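Local coordinates for protein putative (PDB 4O8S) that belongs to the nucleotidyltransferase superfamily, in the family of the AbiEii toxins of type IV toxin-antitoxin systems, and probably transfers nucleotides to a substrate, at residues A[26-31]-A[47-52]; A[164-169]-A[215-220]. All blocks are in the same frame, centred on the assembly; numbering follows the deposited sequence.

Two contacts, set one after the other along the chain, lie in different parts of the structure, contact 1 in the central sheet and contact 2 in the helical part farther out. Running from the N terminus, the chain leaves helix 4-19, enters strand 26-27 and helix 29-36, and returns through strand 46-50, where contact 1 closes a short loop by joining the two strands in the mixed sheet. After the remaining strands the fold turns helical. Contact 2 then closes a longer, largely helical excursion by joining the start of helix 166-176 to helix 202-231. Neither loop nests in or crosses the other, and the nearest atoms of the two contacts are about 13 Å apart.

Contact 1. Residues A[26-31]-A[47-52]; sequences VLKGET and DFDCHK
Lys28 reaches across strand 46-50, its side chain meeting that of Asp49 at about a right angle, and its NZ forms a salt bridge of 2.8 Å with Asp49 OD1 from above the carboxylate plane. Lys28 CG lies between the backbone N and the carbonyl carbon (chi1 58°), and the extended chain beyond carries CE to 3.3 Å from Asp47 OD2. Lys28 NZ itself stays 4.1 Å from Asp47 OD2, beyond salt-bridge distance. The other oxygen, Asp49 OD2, is held by Arg128, so the acid is gripped from two sources, and Asp108 brings further negative charge close by.

The backbone fixes this register. Val26 and Asp49 form an antiparallel hydrogen-bonded pair, with Val26 N to Asp49 O and Asp49 N to Val26 O both 2.8 Å. Next along, Lys28 N donates to Asp47 O in a nearly straight bond (168°). One water extends the link, giving a hydrogen to Lys28 O and accepting one from Asp47 N.

Leu27 and Phe48, the intervening non-hydrogen-bonded pair, project to the opposite face of the sheet from Val26 and Asp49. Leu27 CD1 sits over one face of the Phe48 ring, 4.1 Å from its centroid, in a CH-pi contact. Phe48 CG stands anti to its carbonyl carbon (chi1 -62°), which brings Phe48 CD2 to 3.6 Å from Leu27 N.

Gly29, at the turn into helix 29-36, and Asp47, which with Asp45 makes an Asp-x-Asp pair, fit the superfamily's glycine motif and acidic pair, which in relatives bind the catalytic metals; Asp49 lies beyond that pair. Val17 of helix 4-19 packs against both Leu27 and Phe48. The antiparallel pairing of strands 26-27 and 46-50 continues the sheet beside strand 98-106, while Leu27 also bonds to Arg122 and Ala124.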
ATOM      1  N   VAL A  26      -5.160  10.836  -4.466  1.00 29.67           N
ATOM      2  CA  VAL A  26      -4.870  10.252  -3.158  1.00 29.01           C
ATOM      3  C   VAL A  26      -4.061   8.969  -3.339  1.00 29.89           C
ATOM      4  O   VAL A  26      -4.553   8.004  -3.966  1.00 27.11           O
ATOM      5  CB  VAL A  26      -6.169   9.876  -2.424  1.00 32.96           C
ATOM      6  CG1 VAL A  26      -5.858   9.361  -0.985  1.00 30.25           C
ATOM      7  CG2 VAL A  26      -7.144  11.064  -2.418  1.00 31.04           C
ATOM      8  N   LEU A  27      -2.834   8.955  -2.813  1.00 23.53           N
ATOM      9  CA  LEU A  27      -1.977   7.757  -2.841  1.00 25.66           C
ATOM     10  C   LEU A  27      -2.547   6.700  -1.914  1.00 29.88           C
ATOM     11  O   LEU A  27      -2.937   7.001  -0.778  1.00 26.72           O
ATOM     12  CB  LEU A  27      -0.557   8.102  -2.397  1.00 25.75           C
ATOM     13  CG  LEU A  27       0.584   7.080  -2.526  1.00 29.06           C
ATOM     14  CD1 LEU A  27       0.971   6.878  -3.996  1.00 25.61           C
ATOM     15  CD2 LEU A  27       1.805   7.534  -1.693  1.00 28.96           C
ATOM     16  N   LYS A  28      -2.611   5.456  -2.392  1.00 21.66           N
ATOM     17  CA  LYS A  28      -3.118   4.370  -1.585  1.00 24.70           C
ATOM     18  C   LYS A  28      -2.179   3.176  -1.661  1.00 22.28           C
ATOM     19  O   LYS A  28      -1.058   3.280  -2.159  1.00 22.24           O
ATOM     20  CB  LYS A  28      -4.519   3.958  -2.049  1.00 29.33           C
ATOM     21  CG  LYS A  28      -4.549   3.527  -3.518  1.00 29.53           C
ATOM     22  CD  LYS A  28      -5.948   3.059  -3.939  1.00 32.15           C
ATOM     23  CE  LYS A  28      -5.941   2.681  -5.436  1.00 34.49           C
ATOM     24  NZ  LYS A  28      -7.281   2.215  -5.880  1.00 38.26           N
ATOM     25  N   GLY A  29      -2.646   2.054  -1.133  1.00 28.18           N
ATOM     26  CA  GLY A  29      -1.936   0.797  -1.208  1.00 28.62           C
ATOM     27  C   GLY A  29      -0.554   0.771  -0.607  1.00 30.58           C
ATOM     28  O   GLY A  29      -0.252   1.471   0.388  1.00 29.89           O
ATOM     29  N   GLU A  30       0.305  -0.027  -1.232  1.00 26.63           N
ATOM     30  CA  GLU A  30       1.584  -0.381  -0.640  1.00 28.93           C
ATOM     31  C   GLU A  30       2.528   0.783  -0.507  1.00 28.59           C
ATOM     32  O   GLU A  30       3.208   0.939   0.513  1.00 28.07           O
ATOM     33  CB  GLU A  30       2.210  -1.521  -1.446  1.00 26.83           C
ATOM     34  CG  GLU A  30       1.371  -2.774  -1.259  1.00 28.63           C
ATOM     35  CD  GLU A  30       1.660  -3.862  -2.271  1.00 38.36           C
ATOM     36  OE1 GLU A  30       2.710  -3.795  -2.960  1.00 36.36           O
ATOM     37  OE2 GLU A  30       0.833  -4.800  -2.350  1.00 39.70           O
ATOM     38  N   THR A  31       2.587   1.612  -1.534  1.00 24.78           N
ATOM     39  CA  THR A  31       3.530   2.714  -1.493  1.00 26.13           C
ATOM     40  C   THR A  31       3.018   3.832  -0.579  1.00 25.65           C
ATOM     41  O   THR A  31       3.806   4.652  -0.108  1.00 26.00           O
ATOM     42  CB  THR A  31       3.926   3.162  -2.920  1.00 27.22           C
ATOM     43  OG1 THR A  31       4.523   2.030  -3.599  1.00 28.98           O
ATOM     44  CG2 THR A  31       4.936   4.330  -2.906  1.00 25.97           C
ATOM     45  N   ASP A  47       0.037   3.983  -6.750  1.00 27.11           N
ATOM     46  CA  ASP A  47      -1.381   3.727  -6.974  1.00 30.37           C
ATOM     47  C   ASP A  47      -2.211   4.834  -6.316  1.00 31.92           C
ATOM     48  O   ASP A  47      -2.021   5.146  -5.126  1.00 29.48           O
ATOM     49  CB  ASP A  47      -1.761   2.355  -6.393  1.00 32.82           C
ATOM     50  CG  ASP A  47      -2.974   1.736  -7.075  1.00 40.16           C
ATOM     51  OD1 ASP A  47      -3.419   2.244  -8.143  1.00 44.09           O
ATOM     52  OD2 ASP A  47      -3.480   0.712  -6.566  1.00 45.20           O
ATOM     53  N   PHE A  48      -3.128   5.420  -7.084  1.00 26.17           N
ATOM     54  CA  PHE A  48      -3.936   6.541  -6.599  1.00 24.99           C
ATOM     55  C   PHE A  48      -5.420   6.308  -6.781  1.00 27.87           C
ATOM     56  O   PHE A  48      -5.841   5.504  -7.641  1.00 28.40           O
ATOM     57  CB  PHE A  48      -3.599   7.815  -7.368  1.00 25.34           C
ATOM     58  CG  PHE A  48      -2.182   8.274  -7.226  1.00 26.69           C
ATOM     59  CD1 PHE A  48      -1.208   7.820  -8.103  1.00 25.11           C
ATOM     60  CD2 PHE A  48      -1.831   9.209  -6.253  1.00 23.92           C
ATOM     61  CE1 PHE A  48       0.129   8.280  -8.000  1.00 26.69           C
ATOM     62  CE2 PHE A  48      -0.518   9.667  -6.139  1.00 24.45           C
ATOM     63  CZ  PHE A  48       0.466   9.197  -7.012  1.00 25.87           C
ATOM     64  N   ASP A  49      -6.213   7.004  -5.972  1.00 27.30           N
ATOM     65  CA  ASP A  49      -7.634   7.219  -6.266  1.00 30.92           C
ATOM     66  C   ASP A  49      -7.754   8.690  -6.609  1.00 32.27           C
ATOM     67  O   ASP A  49      -6.981   9.506  -6.104  1.00 30.99           O
ATOM     68  CB  ASP A  49      -8.525   6.961  -5.051  1.00 34.82           C
ATOM     69  CG  ASP A  49      -8.730   5.498  -4.771  1.00 41.39           C
ATOM     70  OD1 ASP A  49      -8.691   4.677  -5.728  1.00 39.87           O
ATOM     71  OD2 ASP A  49      -8.926   5.164  -3.580  1.00 47.38           O
ATOM     72  N   CYS A  50      -8.711   9.027  -7.467  1.00 32.70           N
ATOM     73  CA  CYS A  50      -8.994  10.413  -7.792  1.00 33.87           C
ATOM     74  C   CYS A  50     -10.427  10.501  -8.296  1.00 39.01           C
ATOM     75  O   CYS A  50     -10.871   9.626  -9.038  1.00 38.06           O
ATOM     76  CB  CYS A  50      -8.045  10.896  -8.883  1.00 37.72           C
ATOM     77  SG  CYS A  50      -7.869  12.703  -8.953  1.00 41.14           S
ATOM     78  N   HIS A  51     -11.157  11.544  -7.913  1.00 43.19           N
ATOM     79  CA  HIS A  51     -12.561  11.642  -8.327  1.00 45.67           C
ATOM     80  C   HIS A  51     -12.746  12.272  -9.716  1.00 48.64           C
ATOM     81  O   HIS A  51     -13.827  12.167 -10.306  1.00 52.25           O
ATOM     82  CB  HIS A  51     -13.395  12.400  -7.293  1.00 47.40           C
ATOM     83  CG  HIS A  51     -13.183  13.879  -7.323  1.00 53.84           C
ATOM     84  ND1 HIS A  51     -12.186  14.504  -6.605  1.00 50.96           N
ATOM     85  CD2 HIS A  51     -13.832  14.859  -7.999  1.00 54.13           C
ATOM     86  CE1 HIS A  51     -12.238  15.808  -6.828  1.00 53.11           C
ATOM     87  NE2 HIS A  51     -13.225  16.047  -7.673  1.00 50.37           N
ATOM     88  N   LYS A  52     -11.709  12.929 -10.236  1.00 47.36           N
ATOM     89  CA  LYS A  52     -11.777  13.453 -11.602  1.00 49.29           C
ATOM     90  C   LYS A  52     -10.427  13.419 -12.318  1.00 49.72           C
ATOM     91  O   LYS A  52      -9.375  13.210 -11.695  1.00 46.17           O
ATOM     92  CB  LYS A  52     -12.314  14.887 -11.607  1.00 53.17           C
ATOM     93  CG  LYS A  52     -11.287  15.920 -11.139  1.00 52.41           C
ATOM     94  CD  LYS A  52     -11.949  17.271 -10.875  1.00 58.08           C
ATOM     95  CE  LYS A  52     -10.978  18.232 -10.194  1.00 63.78           C
ATOM     96  NZ  LYS A  52     -11.654  19.447  -9.637  1.00 69.70           N
TER
HETATM   97  O   HOH W   1       0.871   3.308  -4.091  1.00 28.70           O

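Contact 2. Residues A[164-169]-A[215-220]; sequences FNLDLA and LIHKKL
Ala169, in the first turn of helix 166-176, comes within 5.2 Å of His217 between CA atoms, while Leu166 and Leu220 lie 6.2 Å apart by the same measure. The small side chain at Ala169 permits this close approach to helix 202-231. Asn165 is the N-cap of helix 166-176: its OD1 accepts from Leu168 N at 2.9 Å, nearly straight at 172°, and holds the opening turn in shape.

Ala169 CB fits among Ile216, His217 and Leu220, lying 3.6 Å from Leu220 CD1 and at the edge of the His217 ring. Leu220 points toward the helix start, and its CD1 also rests 3.5 Å from Asn165 C, covering the backbone that enters the helix. Leu166 slides past Leu220 in the opposite direction, its CD2 3.7 Å from Leu220 CB, and the same methyl meets the imidazole obliquely at His217 CD2. That ring is brought alongside helix 166-176 by CG standing anti to the backbone N (chi1 -177°), and also touches Ser170 and Lys173. Ile216 CG2 touches both Ala169 CB and Phe164 CB, the latter at 3.9 Å; the Phe164 side chain also packs on Ile130 of helix 126-139.

Nearly all of this is apolar contact, buried around Phe164, Ala169 and Ile216 and more open at Leu166, so the two helices are joined here by shape and hydrophobic burial rather than by paired charges.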
ATOM      1  N   PHE A 164      -7.850  -0.828  13.594  1.00 35.51           N
ATOM      2  CA  PHE A 164      -8.775  -1.901  13.271  1.00 37.38           C
ATOM      3  C   PHE A 164     -10.075  -1.686  14.039  1.00 39.95           C
ATOM      4  O   PHE A 164     -10.046  -1.353  15.223  1.00 40.41           O
ATOM      5  CB  PHE A 164      -8.182  -3.254  13.654  1.00 37.21           C
ATOM      6  CG  PHE A 164      -7.078  -3.705  12.751  1.00 32.63           C
ATOM      7  CD1 PHE A 164      -5.803  -3.158  12.860  1.00 28.19           C
ATOM      8  CD2 PHE A 164      -7.314  -4.682  11.795  1.00 31.64           C
ATOM      9  CE1 PHE A 164      -4.771  -3.560  12.018  1.00 31.26           C
ATOM     10  CE2 PHE A 164      -6.281  -5.104  10.934  1.00 32.92           C
ATOM     11  CZ  PHE A 164      -5.005  -4.537  11.052  1.00 31.93           C
ATOM     12  N   ASN A 165     -11.215  -1.881  13.380  1.00 43.53           N
ATOM     13  CA  ASN A 165     -12.472  -2.003  14.117  1.00 43.95           C
ATOM     14  C   ASN A 165     -12.906  -3.473  14.161  1.00 43.83           C
ATOM     15  O   ASN A 165     -12.181  -4.344  13.653  1.00 41.58           O
ATOM     16  CB  ASN A 165     -13.555  -1.102  13.511  1.00 42.42           C
ATOM     17  CG  ASN A 165     -13.810  -1.393  12.037  1.00 43.72           C
ATOM     18  OD1 ASN A 165     -13.728  -2.543  11.579  1.00 42.63           O
ATOM     19  ND2 ASN A 165     -14.130  -0.342  11.282  1.00 48.85           N
ATOM     20  N   LEU A 166     -14.074  -3.751  14.745  1.00 45.42           N
ATOM     21  CA  LEU A 166     -14.558  -5.132  14.859  1.00 45.08           C
ATOM     22  C   LEU A 166     -14.617  -5.853  13.529  1.00 43.46           C
ATOM     23  O   LEU A 166     -14.245  -7.023  13.432  1.00 45.40           O
ATOM     24  CB  LEU A 166     -15.940  -5.187  15.521  1.00 51.97           C
ATOM     25  CG  LEU A 166     -15.938  -5.294  17.049  1.00 56.31           C
ATOM     26  CD1 LEU A 166     -17.348  -5.144  17.623  1.00 58.40           C
ATOM     27  CD2 LEU A 166     -15.319  -6.614  17.476  1.00 53.08           C
ATOM     28  N   ASP A 167     -15.086  -5.156  12.501  1.00 47.09           N
ATOM     29  CA  ASP A 167     -15.239  -5.774  11.198  1.00 46.14           C
ATOM     30  C   ASP A 167     -13.881  -6.122  10.588  1.00 45.95           C
ATOM     31  O   ASP A 167     -13.679  -7.230  10.090  1.00 45.60           O
ATOM     32  CB  ASP A 167     -16.039  -4.863  10.258  1.00 48.20           C
ATOM     33  CG  ASP A 167     -16.062  -5.381   8.821  1.00 57.32           C
ATOM     34  OD1 ASP A 167     -16.878  -6.293   8.532  1.00 58.64           O
ATOM     35  OD2 ASP A 167     -15.260  -4.881   7.982  1.00 54.68           O
ATOM     36  N   LEU A 168     -12.949  -5.173  10.622  1.00 39.63           N
ATOM     37  CA  LEU A 168     -11.610  -5.407  10.073  1.00 37.10           C
ATOM     38  C   LEU A 168     -10.893  -6.506  10.857  1.00 37.22           C
ATOM     39  O   LEU A 168     -10.273  -7.395  10.262  1.00 35.62           O
ATOM     40  CB  LEU A 168     -10.784  -4.118  10.106  1.00 34.24           C
ATOM     41  CG  LEU A 168     -11.277  -2.976   9.218  1.00 37.21           C
ATOM     42  CD1 LEU A 168     -10.419  -1.741   9.433  1.00 37.66           C
ATOM     43  CD2 LEU A 168     -11.253  -3.393   7.750  1.00 33.17           C
ATOM     44  N   ALA A 169     -10.979  -6.433  12.189  1.00 38.66           N
ATOM     45  CA  ALA A 169     -10.349  -7.419  13.063  1.00 40.67           C
ATOM     46  C   ALA A 169     -10.927  -8.802  12.822  1.00 42.98           C
ATOM     47  O   ALA A 169     -10.188  -9.798  12.755  1.00 39.68           O
ATOM     48  CB  ALA A 169     -10.512  -7.033  14.526  1.00 40.08           C
ATOM     49  N   LEU A 215      -5.996 -11.283  19.502  1.00 41.09           N
ATOM     50  CA  LEU A 215      -5.913 -10.296  20.577  1.00 44.54           C
ATOM     51  C   LEU A 215      -6.687  -9.039  20.245  1.00 44.46           C
ATOM     52  O   LEU A 215      -7.476  -8.549  21.064  1.00 44.50           O
ATOM     53  CB  LEU A 215      -4.461  -9.902  20.851  1.00 41.24           C
ATOM     54  CG  LEU A 215      -3.751 -10.584  22.022  1.00 50.53           C
ATOM     55  CD1 LEU A 215      -3.485 -12.023  21.677  1.00 47.56           C
ATOM     56  CD2 LEU A 215      -2.451  -9.868  22.370  1.00 50.97           C
ATOM     57  N   ILE A 216      -6.429  -8.505  19.051  1.00 39.03           N
ATOM     58  CA  ILE A 216      -7.077  -7.274  18.602  1.00 40.18           C
ATOM     59  C   ILE A 216      -8.590  -7.473  18.614  1.00 39.45           C
ATOM     60  O   ILE A 216      -9.327  -6.663  19.170  1.00 40.98           O
ATOM     61  CB  ILE A 216      -6.568  -6.863  17.192  1.00 40.35           C
ATOM     62  CG1 ILE A 216      -5.082  -6.488  17.274  1.00 37.28           C
ATOM     63  CG2 ILE A 216      -7.388  -5.696  16.625  1.00 36.73           C
ATOM     64  CD1 ILE A 216      -4.345  -6.468  15.932  1.00 33.47           C
ATOM     65  N   HIS A 217      -9.047  -8.569  18.027  1.00 46.11           N
ATOM     66  CA  HIS A 217     -10.465  -8.859  18.017  1.00 51.03           C
ATOM     67  C   HIS A 217     -11.032  -9.011  19.440  1.00 54.25           C
ATOM     68  O   HIS A 217     -12.146  -8.574  19.722  1.00 54.42           O
ATOM     69  CB  HIS A 217     -10.738 -10.111  17.190  1.00 52.48           C
ATOM     70  CG  HIS A 217     -12.194 -10.434  17.066  1.00 59.15           C
ATOM     71  ND1 HIS A 217     -12.780 -11.487  17.736  1.00 60.37           N
ATOM     72  CD2 HIS A 217     -13.185  -9.830  16.366  1.00 59.22           C
ATOM     73  CE1 HIS A 217     -14.068 -11.523  17.445  1.00 63.51           C
ATOM     74  NE2 HIS A 217     -14.342 -10.529  16.619  1.00 62.80           N
ATOM     75  N   LYS A 218     -10.248  -9.610  20.331  1.00 53.83           N
ATOM     76  CA  LYS A 218     -10.668  -9.846  21.711  1.00 53.54           C
ATOM     77  C   LYS A 218     -10.809  -8.542  22.469  1.00 53.84           C
ATOM     78  O   LYS A 218     -11.824  -8.305  23.131  1.00 56.05           O
ATOM     79  CB  LYS A 218      -9.659 -10.756  22.424  1.00 56.96           C
ATOM     80  CG  LYS A 218      -9.967 -11.048  23.896  1.00 61.86           C
ATOM     81  CD  LYS A 218      -8.910 -11.998  24.483  1.00 67.01           C
ATOM     82  CE  LYS A 218      -9.156 -12.310  25.963  1.00 74.87           C
ATOM     83  NZ  LYS A 218      -8.107 -13.211  26.552  1.00 71.31           N
ATOM     84  N   LYS A 219      -9.782  -7.704  22.391  1.00 39.76           N
ATOM     85  CA  LYS A 219      -9.836  -6.389  23.010  1.00 44.57           C
ATOM     86  C   LYS A 219     -11.083  -5.605  22.577  1.00 50.47           C
ATOM     87  O   LYS A 219     -11.771  -5.012  23.417  1.00 49.15           O
ATOM     88  CB  LYS A 219      -8.581  -5.579  22.683  1.00 46.13           C
ATOM     89  CG  LYS A 219      -8.661  -4.141  23.176  1.00 52.96           C
ATOM     90  CD  LYS A 219      -7.566  -3.249  22.579  1.00 60.63           C
ATOM     91  CE  LYS A 219      -6.202  -3.502  23.222  1.00 63.85           C
ATOM     92  NZ  LYS A 219      -5.398  -2.240  23.403  1.00 63.36           N
ATOM     93  N   LEU A 220     -11.364  -5.613  21.271  1.00 43.98           N
ATOM     94  CA  LEU A 220     -12.479  -4.855  20.696  1.00 44.94           C
ATOM     95  C   LEU A 220     -13.826  -5.362  21.214  1.00 49.16           C
ATOM     96  O   LEU A 220     -14.746  -4.576  21.447  1.00 49.22           O
ATOM     97  CB  LEU A 220     -12.439  -4.911  19.158  1.00 40.45           C
ATOM     98  CG  LEU A 220     -11.303  -4.109  18.491  1.00 39.00           C
ATOM     99  CD1 LEU A 220     -11.126  -4.445  16.996  1.00 35.22           C
ATOM    100  CD2 LEU A 220     -11.533  -2.623  18.681  1.00 39.48           C
TER